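Local coordinates for protein Glucose/sorbosone dehydrogenases (PDB 2G8S) that is of unknown function but belongs to the glucose/sorbosone dehydrogenase family, folds as a six-bladed beta-propeller and binds a calcium ion, at residues A6-V12 with R316-R321; G66-V72 with I83-S88; A210-N214 with I224-Q228. All coordinates share one frame; numbering follows the deposited sequence.

Contact 1: A6-V12 with R316-R321; sequences ATVNVEV and RILTDR. With EDO (1,2-ethanediol), chain I.
Val8 and Val10 of strand 8-12 point across to Ile317 and Leu318, where strand 310-317 ends and turns into a short 3-10 segment, while Val12 only brings its CG2 methyl to Arg321. The meeting joins two neighbouring blades of a beta-propeller: residues 8-17 form the outer strand of the blade that closes the ring, backed by strand 345-352, and 310-317 is the outer strand of the blade before it. Side chains alone bridge this gap; the branched methyls of the valines, Ile317 and Leu318 interlock, and the longer Arg321 spans the wider end. Val8 is forked over two neighbours at once. Its CG1 rests 3.9 Å from CG2 of Ile317, while the other branch, CG2, reaches CD2 of Leu318 at the same 3.9 Å, each pair of side chains crossing at about a right angle. The CD2 methyl of Leu318 thus enters the notch between Val8 and Val10, and there the fit is tight, with CG2 of Val10 only 3.4 Å from Leu318 CD2. The bend of Arg321 at its third torsion turns the guanidinium so that the other methyl of Val10, CG1, lies over one face, 3.9 Å from NE. Val12 CG2 approaches Arg321 NH2 obliquely at 3.6 Å. The arginine's charge is met by Glu346 of the closing blade. At the guanidinium edge a 1,2-ethanediol, probably from the crystallisation liquor, is gripped twice: Arg321 NE donates to its O2, and Arg321 NH2 donates almost straight (177°) to its O1, 3.0 Å away.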
loop_
_atom_site.group_PDB
_atom_site.type_symbol
_atom_site.label_atom_id
_atom_site.label_comp_id
_atom_site.label_asym_id
_atom_site.label_seq_id
_atom_site.Cartn_x
_atom_site.Cartn_y
_atom_site.Cartn_z
ATOM N N ALA A 6 -10.100 -24.765 0.389
ATOM C CA ALA A 6 -10.833 -25.521 -0.667
ATOM C C ALA A 6 -10.020 -25.634 -1.959
ATOM O O ALA A 6 -9.900 -26.725 -2.528
ATOM C CB ALA A 6 -12.192 -24.886 -0.934
ATOM N N THR A 7 -9.459 -24.511 -2.407
ATOM C CA THR A 7 -8.664 -24.457 -3.641
ATOM C C THR A 7 -7.179 -24.278 -3.359
ATOM O O THR A 7 -6.333 -24.567 -4.213
ATOM C CB THR A 7 -9.147 -23.319 -4.580
ATOM O OG1 THR A 7 -8.064 -22.869 -5.410
ATOM C CG2 THR A 7 -9.649 -22.145 -3.768
ATOM N N VAL A 8 -6.853 -23.779 -2.166
ATOM C CA VAL A 8 -5.451 -23.515 -1.839
ATOM C C VAL A 8 -4.979 -24.180 -0.549
ATOM O O VAL A 8 -5.777 -24.484 0.348
ATOM C CB VAL A 8 -5.142 -21.990 -1.763
ATOM C CG1 VAL A 8 -5.350 -21.327 -3.132
ATOM C CG2 VAL A 8 -5.985 -21.303 -0.687
ATOM N N ASN A 9 -3.667 -24.392 -0.489
ATOM C CA ASN A 9 -2.997 -24.834 0.730
ATOM C C ASN A 9 -2.593 -23.629 1.547
ATOM O O ASN A 9 -2.124 -22.632 0.992
ATOM C CB ASN A 9 -1.763 -25.659 0.383
ATOM C CG ASN A 9 -2.128 -26.962 -0.280
ATOM O OD1 ASN A 9 -3.054 -27.640 0.159
ATOM N ND2 ASN A 9 -1.408 -27.319 -1.337
ATOM N N VAL A 10 -2.787 -23.713 2.859
ATOM C CA VAL A 10 -2.461 -22.589 3.731
ATOM C C VAL A 10 -1.671 -23.107 4.928
ATOM O O VAL A 10 -2.142 -23.997 5.646
ATOM C CB VAL A 10 -3.731 -21.870 4.252
ATOM C CG1 VAL A 10 -3.358 -20.729 5.189
ATOM C CG2 VAL A 10 -4.586 -21.356 3.094
ATOM N N GLU A 11 -0.491 -22.534 5.140
ATOM C CA GLU A 11 0.319 -22.831 6.317
ATOM C C GLU A 11 0.398 -21.570 7.164
ATOM O O GLU A 11 0.769 -20.504 6.662
ATOM C CB GLU A 11 1.728 -23.288 5.909
ATOM C CG GLU A 11 2.690 -23.391 7.087
ATOM C CD GLU A 11 4.055 -23.961 6.725
ATOM O OE1 GLU A 11 4.403 -24.022 5.525
ATOM O OE2 GLU A 11 4.790 -24.330 7.667
ATOM N N VAL A 12 0.041 -21.686 8.443
ATOM C CA VAL A 12 0.178 -20.554 9.357
ATOM C C VAL A 12 1.621 -20.501 9.848
ATOM O O VAL A 12 2.052 -21.367 10.614
ATOM C CB VAL A 12 -0.789 -20.644 10.565
ATOM C CG1 VAL A 12 -0.600 -19.438 11.489
ATOM C CG2 VAL A 12 -2.235 -20.736 10.088
ATOM N N ARG A 316 -12.172 -16.051 -5.767
ATOM C CA ARG A 316 -11.664 -15.750 -4.429
ATOM C C ARG A 316 -11.042 -16.972 -3.788
ATOM O O ARG A 316 -11.467 -18.108 -4.045
ATOM C CB ARG A 316 -12.801 -15.271 -3.525
ATOM C CG ARG A 316 -13.610 -14.091 -4.057
ATOM C CD ARG A 316 -12.757 -12.830 -4.215
ATOM N NE ARG A 316 -13.550 -11.690 -4.672
ATOM C CZ ARG A 316 -13.989 -10.705 -3.894
ATOM N NH1 ARG A 316 -13.723 -10.694 -2.590
ATOM N NH2 ARG A 316 -14.704 -9.711 -4.428
ATOM N N ILE A 317 -10.029 -16.730 -2.958
ATOM C CA ILE A 317 -9.422 -17.766 -2.123
ATOM C C ILE A 317 -9.351 -17.282 -0.669
ATOM O O ILE A 317 -9.448 -16.084 -0.404
ATOM C CB ILE A 317 -8.027 -18.206 -2.652
ATOM C CG1 ILE A 317 -7.033 -17.039 -2.643
ATOM C CG2 ILE A 317 -8.155 -18.847 -4.056
ATOM C CD1 ILE A 317 -5.590 -17.422 -3.007
ATOM N N LEU A 318 -9.209 -18.224 0.265
ATOM C CA LEU A 318 -9.142 -17.947 1.714
ATOM C C LEU A 318 -10.469 -17.524 2.362
ATOM O O LEU A 318 -10.512 -17.260 3.567
ATOM C CB LEU A 318 -8.031 -16.934 2.054
ATOM C CG LEU A 318 -6.602 -17.187 1.567
ATOM C CD1 LEU A 318 -5.672 -16.086 2.035
ATOM C CD2 LEU A 318 -6.106 -18.526 2.042
ATOM N N THR A 319 -11.554 -17.495 1.589
ATOM C CA THR A 319 -12.845 -17.065 2.130
ATOM C C THR A 319 -13.293 -17.919 3.315
ATOM O O THR A 319 -13.909 -17.407 4.251
ATOM C CB THR A 319 -13.951 -17.071 1.057
ATOM O OG1 THR A 319 -13.439 -16.510 -0.156
ATOM C CG2 THR A 319 -15.152 -16.252 1.516
ATOM N N ASP A 320 -12.966 -19.208 3.286
ATOM C CA ASP A 320 -13.393 -20.089 4.375
ATOM C C ASP A 320 -12.704 -19.840 5.724
ATOM O O ASP A 320 -13.150 -20.361 6.752
ATOM C CB ASP A 320 -13.323 -21.566 3.957
ATOM C CG ASP A 320 -11.919 -22.034 3.594
ATOM O OD1 ASP A 320 -10.954 -21.243 3.634
ATOM O OD2 ASP A 320 -11.782 -23.235 3.248
ATOM N N ARG A 321 -11.634 -19.043 5.733
ATOM C CA ARG A 321 -10.900 -18.786 6.981
ATOM C C ARG A 321 -11.499 -17.647 7.810
ATOM O O ARG A 321 -11.198 -17.517 8.998
ATOM C CB ARG A 321 -9.418 -18.505 6.711
ATOM C CG ARG A 321 -8.699 -19.632 5.967
ATOM C CD ARG A 321 -7.187 -19.436 5.957
ATOM N NE ARG A 321 -6.564 -19.935 7.189
ATOM C CZ ARG A 321 -6.121 -19.169 8.182
ATOM N NH1 ARG A 321 -6.214 -17.842 8.109
ATOM N NH2 ARG A 321 -5.563 -19.726 9.253
HETATM C C1 EDO I . -4.466 -23.211 8.257
HETATM O O1 EDO I . -5.323 -22.753 9.313
HETATM C C2 EDO I . -5.298 -23.827 7.143
HETATM O O2 EDO I . -6.256 -22.859 6.681
#

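Contact 2: G66-V72 with I83-S88; sequences GGLLDVV and IWLSYS
A classic beta bulge interrupts this antiparallel strand pair where Leu69 and Asp70 both face Ser86. Leu69 N donates to the carbonyl O of Ser86 at 2.8 Å, and Asp70 N, which the extra residue swings round, donates instead to Ser86 OG at 3.0 Å, a fairly straight bond (160°). The serine can do this because its hydroxyl stands between its own backbone N and carbonyl carbon (chi1 65°), close to the partner strand. The same OG is also bonded to the carbonyl O of Gly133, so a small hydroxyl residue serves both neighbours. Ser86 N returns a bond to Asp70 O at 3.1 Å. Beyond the bulge, regular pairing resumes, and Trp84 N donates to Val72 O at 2.8 Å.

These are the first two strands of a beta-propeller blade, and the bulge shifts their register by one residue while Leu68 and Val71 still face the same side of the sheet, with Leu85 and Tyr87. Val71 and Leu85 lie side by side there, CB of Val71 3.6 Å from CD2 of Leu85. The Asp70 carboxylate leads away from the partner strand, forming a salt bridge to Arg134 and accepting a bond from Leu135 N, which ties the bulge to the following blade.

Two glycines precede the strand, each for its own reason. Gly67 has backbone angles (phi 139°) that would jam a side chain against the preceding carbonyl O; its own carbonyl O accepts Ser88 N at 2.9 Å. At Gly66 the missing side chain makes room for Ser88 OG, 3.3 Å from Gly66 CA. That hydroxyl is bonded to Trp61 O and accepts the Gly67 N-H at 2.7 Å.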
loop_
_atom_site.group_PDB
_atom_site.type_symbol
_atom_site.label_atom_id
_atom_site.label_comp_id
_atom_site.label_asym_id
_atom_site.label_seq_id
_atom_site.Cartn_x
_atom_site.Cartn_y
_atom_site.Cartn_z
ATOM N N GLY A 66 -4.428 4.537 11.333
ATOM C CA GLY A 66 -3.028 4.951 11.373
ATOM C C GLY A 66 -2.139 4.099 12.253
ATOM O O GLY A 66 -2.607 3.187 12.942
ATOM N N GLY A 67 -0.853 4.431 12.237
ATOM C CA GLY A 67 0.168 3.752 13.051
ATOM C C GLY A 67 1.441 3.553 12.247
ATOM O O GLY A 67 1.819 4.414 11.444
ATOM N N LEU A 68 2.103 2.418 12.471
ATOM C CA LEU A 68 3.272 2.035 11.672
ATOM C C LEU A 68 2.752 1.278 10.466
ATOM O O LEU A 68 2.003 0.309 10.619
ATOM C CB LEU A 68 4.229 1.157 12.479
ATOM C CG LEU A 68 5.514 0.751 11.761
ATOM C CD1 LEU A 68 6.352 1.971 11.368
ATOM C CD2 LEU A 68 6.306 -0.213 12.635
ATOM N N LEU A 69 3.130 1.746 9.278
ATOM C CA LEU A 69 2.523 1.264 8.042
ATOM C C LEU A 69 3.502 0.422 7.216
ATOM O O LEU A 69 3.726 -0.736 7.556
ATOM C CB LEU A 69 1.881 2.421 7.258
ATOM C CG LEU A 69 0.821 3.202 8.072
ATOM C CD1 LEU A 69 0.397 4.455 7.311
ATOM C CD2 LEU A 69 -0.388 2.349 8.471
ATOM N N ASP A 70 4.082 0.970 6.153
ATOM C CA ASP A 70 4.873 0.120 5.256
ATOM C C ASP A 70 6.298 -0.097 5.738
ATOM O O ASP A 70 6.860 0.740 6.445
ATOM C CB ASP A 70 4.891 0.683 3.832
ATOM C CG ASP A 70 4.828 -0.409 2.769
ATOM O OD1 ASP A 70 4.972 -1.603 3.113
ATOM O OD2 ASP A 70 4.608 -0.065 1.590
ATOM N N VAL A 71 6.878 -1.230 5.340
ATOM C CA VAL A 71 8.309 -1.448 5.469
ATOM C C VAL A 71 8.792 -1.976 4.127
ATOM O O VAL A 71 8.244 -2.955 3.618
ATOM C CB VAL A 71 8.665 -2.437 6.616
ATOM C CG1 VAL A 71 7.919 -3.772 6.490
ATOM C CG2 VAL A 71 10.163 -2.675 6.656
ATOM N N VAL A 72 9.788 -1.310 3.548
ATOM C CA VAL A 72 10.301 -1.685 2.226
ATOM C C VAL A 72 11.821 -1.556 2.215
ATOM O O VAL A 72 12.359 -0.564 2.694
ATOM C CB VAL A 72 9.683 -0.796 1.091
ATOM C CG1 VAL A 72 10.220 -1.206 -0.282
ATOM C CG2 VAL A 72 8.152 -0.855 1.115
ATOM N N ILE A 83 16.488 0.534 4.965
ATOM C CA ILE A 83 15.071 0.188 4.962
ATOM C C ILE A 83 14.237 1.447 5.144
ATOM O O ILE A 83 14.636 2.367 5.863
ATOM C CB ILE A 83 14.695 -0.918 5.989
ATOM C CG1 ILE A 83 14.744 -0.414 7.426
ATOM C CG2 ILE A 83 15.562 -2.156 5.789
ATOM C CD1 ILE A 83 13.937 -1.296 8.395
ATOM N N TRP A 84 13.119 1.493 4.428
ATOM C CA TRP A 84 12.194 2.618 4.471
ATOM C C TRP A 84 10.943 2.243 5.248
ATOM O O TRP A 84 10.456 1.109 5.147
ATOM C CB TRP A 84 11.797 3.025 3.045
ATOM C CG TRP A 84 12.880 3.717 2.268
ATOM C CD1 TRP A 84 14.039 3.167 1.775
ATOM C CD2 TRP A 84 12.905 5.101 1.901
ATOM N NE1 TRP A 84 14.783 4.130 1.120
ATOM C CE2 TRP A 84 14.108 5.326 1.181
ATOM C CE3 TRP A 84 12.022 6.176 2.102
ATOM C CZ2 TRP A 84 14.440 6.588 0.651
ATOM C CZ3 TRP A 84 12.356 7.426 1.592
ATOM C CH2 TRP A 84 13.552 7.622 0.872
ATOM N N LEU A 85 10.418 3.195 6.018
ATOM C CA LEU A 85 9.166 2.996 6.755
ATOM C C LEU A 85 8.224 4.164 6.502
ATOM O O LEU A 85 8.665 5.310 6.325
ATOM C CB LEU A 85 9.407 2.902 8.269
ATOM C CG LEU A 85 10.340 1.803 8.795
ATOM C CD1 LEU A 85 10.680 2.002 10.273
ATOM C CD2 LEU A 85 9.703 0.425 8.590
ATOM N N SER A 86 6.925 3.874 6.483
ATOM C CA SER A 86 5.930 4.931 6.519
ATOM C C SER A 86 5.059 4.766 7.758
ATOM O O SER A 86 4.922 3.673 8.298
ATOM C CB SER A 86 5.067 4.922 5.254
ATOM O OG SER A 86 4.280 3.744 5.164
ATOM N N TYR A 87 4.481 5.867 8.214
ATOM C CA TYR A 87 3.727 5.862 9.466
ATOM C C TYR A 87 2.856 7.105 9.531
ATOM O O TYR A 87 3.067 8.040 8.772
ATOM C CB TYR A 87 4.687 5.805 10.675
ATOM C CG TYR A 87 5.663 6.967 10.789
ATOM C CD1 TYR A 87 5.441 7.992 11.713
ATOM C CD2 TYR A 87 6.829 7.024 10.005
ATOM C CE1 TYR A 87 6.334 9.061 11.835
ATOM C CE2 TYR A 87 7.732 8.097 10.127
ATOM C CZ TYR A 87 7.466 9.110 11.039
ATOM O OH TYR A 87 8.336 10.169 11.181
ATOM N N SER A 88 1.875 7.108 10.425
ATOM C CA SER A 88 1.136 8.347 10.681
ATOM C C SER A 88 1.784 9.117 11.823
ATOM O O SER A 88 2.287 8.527 12.782
ATOM C CB SER A 88 -0.338 8.067 10.961
ATOM O OG SER A 88 -0.501 7.073 11.945
#

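Contact 3: A210-N214 with I224-Q228; sequences ALWLN and INIPQ
Trp212 of strand 210-216 and Ile226, just past the end of strand 222-225, lie side by side, and Ile226 covers one face of the indole. CG1 of Ile226 sits 3.7 Å from the centroid of the five-membered ring of Trp212, nearly on its normal, a CH-pi contact, and CD1 carries on over the ring to within 3.7 Å of Trp212 CE2. Both first torsions set their chains anti to the carbonyl carbon (chi1 -72° for Trp212, -52° for Ile226), which helps send them the same way, so that Ile226 can lie over the ring. Ile224 brings CG2 obliquely to Trp212 CE3 at 3.7 Å; beta-branched isoleucine favours extended backbone and offers two arms, so that one can lie against the indole. On the opposite face of the sheet, Leu213 takes a less common rotamer, CG between the backbone N and carbonyl carbon (chi1 69°), and its CD2 meets Pro227 CG at 3.8 Å.

Leu213 and Asn225 exchange two backbone bonds, Leu213 N to Asn225 O at 2.9 Å and Asn225 N to Leu213 O at 2.8 Å. Pro227 has no N-H to continue the ladder, and a water donates to both Leu211 O and Pro227 O instead. Asn225 ND2 bonds to Glu223, a calcium ligand. Strand 198-205 flanks the hairpin on the 210-216 side and 265-267 completes the blade beyond 222-225, while Trp212 and Ile224 reach strand 290-295 of the next blade.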
loop_
_atom_site.group_PDB
_atom_site.type_symbol
_atom_site.label_atom_id
_atom_site.label_comp_id
_atom_site.label_asym_id
_atom_site.label_seq_id
_atom_site.Cartn_x
_atom_site.Cartn_y
_atom_site.Cartn_z
ATOM N N ALA A 210 5.354 -1.109 -15.005
ATOM C CA ALA A 210 4.598 0.086 -14.682
ATOM C C ALA A 210 3.882 -0.101 -13.351
ATOM O O ALA A 210 3.467 -1.213 -13.001
ATOM C CB ALA A 210 3.598 0.366 -15.770
ATOM N N LEU A 211 3.737 1.002 -12.627
ATOM C CA LEU A 211 3.066 0.985 -11.330
ATOM C C LEU A 211 1.565 0.781 -11.488
ATOM O O LEU A 211 0.929 1.433 -12.310
ATOM C CB LEU A 211 3.315 2.311 -10.607
ATOM C CG LEU A 211 2.821 2.396 -9.169
ATOM C CD1 LEU A 211 3.718 1.588 -8.251
ATOM C CD2 LEU A 211 2.787 3.847 -8.739
ATOM N N TRP A 212 1.009 -0.134 -10.695
ATOM C CA TRP A 212 -0.441 -0.250 -10.503
ATOM C C TRP A 212 -0.784 0.044 -9.052
ATOM O O TRP A 212 -0.007 -0.269 -8.144
ATOM C CB TRP A 212 -0.927 -1.664 -10.833
ATOM C CG TRP A 212 -0.940 -2.025 -12.309
ATOM C CD1 TRP A 212 -0.092 -1.581 -13.286
ATOM C CD2 TRP A 212 -1.822 -2.964 -12.944
ATOM N NE1 TRP A 212 -0.415 -2.164 -14.506
ATOM C CE2 TRP A 212 -1.467 -3.019 -14.317
ATOM C CE3 TRP A 212 -2.884 -3.760 -12.484
ATOM C CZ2 TRP A 212 -2.148 -3.836 -15.240
ATOM C CZ3 TRP A 212 -3.559 -4.575 -13.398
ATOM C CH2 TRP A 212 -3.185 -4.602 -14.758
ATOM N N LEU A 213 -1.943 0.646 -8.823
ATOM C CA LEU A 213 -2.388 0.858 -7.455
ATOM C C LEU A 213 -3.847 0.522 -7.301
ATOM O O LEU A 213 -4.589 0.454 -8.295
ATOM C CB LEU A 213 -2.119 2.287 -6.990
ATOM C CG LEU A 213 -2.839 3.512 -7.526
ATOM C CD1 LEU A 213 -4.291 3.637 -7.035
ATOM C CD2 LEU A 213 -2.060 4.749 -7.078
ATOM N N ASN A 214 -4.256 0.318 -6.055
ATOM C CA ASN A 214 -5.674 0.176 -5.773
ATOM C C ASN A 214 -6.115 1.144 -4.688
ATOM O O ASN A 214 -5.286 1.745 -3.984
ATOM C CB ASN A 214 -6.066 -1.289 -5.470
ATOM C CG ASN A 214 -5.586 -1.770 -4.110
ATOM O OD1 ASN A 214 -5.601 -1.030 -3.120
ATOM N ND2 ASN A 214 -5.210 -3.036 -4.047
ATOM N N ILE A 224 -8.818 -0.338 -9.256
ATOM C CA ILE A 224 -7.425 -0.510 -9.665
ATOM C C ILE A 224 -7.127 0.543 -10.725
ATOM O O ILE A 224 -7.863 0.650 -11.713
ATOM C CB ILE A 224 -7.148 -1.893 -10.291
ATOM C CG1 ILE A 224 -7.504 -3.012 -9.312
ATOM C CG2 ILE A 224 -5.670 -1.991 -10.721
ATOM C CD1 ILE A 224 -7.420 -4.419 -9.925
ATOM N N ASN A 225 -6.088 1.346 -10.486
ATOM C CA ASN A 225 -5.619 2.324 -11.458
ATOM C C ASN A 225 -4.196 2.028 -11.921
ATOM O O ASN A 225 -3.403 1.399 -11.190
ATOM C CB ASN A 225 -5.666 3.728 -10.845
ATOM C CG ASN A 225 -7.080 4.210 -10.636
ATOM O OD1 ASN A 225 -7.807 4.389 -11.601
ATOM N ND2 ASN A 225 -7.482 4.403 -9.381
ATOM N N ILE A 226 -3.882 2.499 -13.129
ATOM C CA ILE A 226 -2.509 2.493 -13.658
ATOM C C ILE A 226 -2.081 3.963 -13.791
ATOM O O ILE A 226 -2.280 4.594 -14.833
ATOM C CB ILE A 226 -2.378 1.750 -15.017
ATOM C CG1 ILE A 226 -2.995 0.344 -14.933
ATOM C CG2 ILE A 226 -0.913 1.715 -15.463
ATOM C CD1 ILE A 226 -3.049 -0.376 -16.280
ATOM N N PRO A 227 -1.550 4.523 -12.697
ATOM C CA PRO A 227 -1.398 5.978 -12.641
ATOM C C PRO A 227 -0.321 6.524 -13.573
ATOM O O PRO A 227 0.765 5.951 -13.677
ATOM C CB PRO A 227 -1.091 6.259 -11.170
ATOM C CG PRO A 227 -0.676 4.968 -10.579
ATOM C CD PRO A 227 -1.139 3.853 -11.447
ATOM N N GLN A 228 -0.650 7.626 -14.235
ATOM C CA GLN A 228 0.273 8.240 -15.175
ATOM C C GLN A 228 0.668 9.642 -14.739
ATOM O O GLN A 228 -0.035 10.289 -13.965
ATOM C CB GLN A 228 -0.327 8.240 -16.580
ATOM C CG GLN A 228 -0.402 6.840 -17.187
ATOM C CD GLN A 228 -1.160 6.789 -18.499
ATOM O OE1 GLN A 228 -2.162 7.480 -18.690
ATOM N NE2 GLN A 228 -0.696 5.940 -19.410
HETATM O O HOH W 1 1.762 3.372 -14.031
#

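Each contact belongs to a different part of the propeller ring. Contacts 2 and 3 pair strands inside single blades, the first two strands of one and the middle two of another; they follow one another along the chain and lie on opposite sides of its centre, their own centres about 20 Å apart and their nearest atoms about 10 Å. Contact 1 instead spans two blades, with both other contacts falling in the long stretch between its segments; its centre is about 28 Å from that of contact 2 and 27 Å from that of contact 3. The N-terminal strand completes the last blade beside strand 345-352, and contact 1 packs it against the preceding blade.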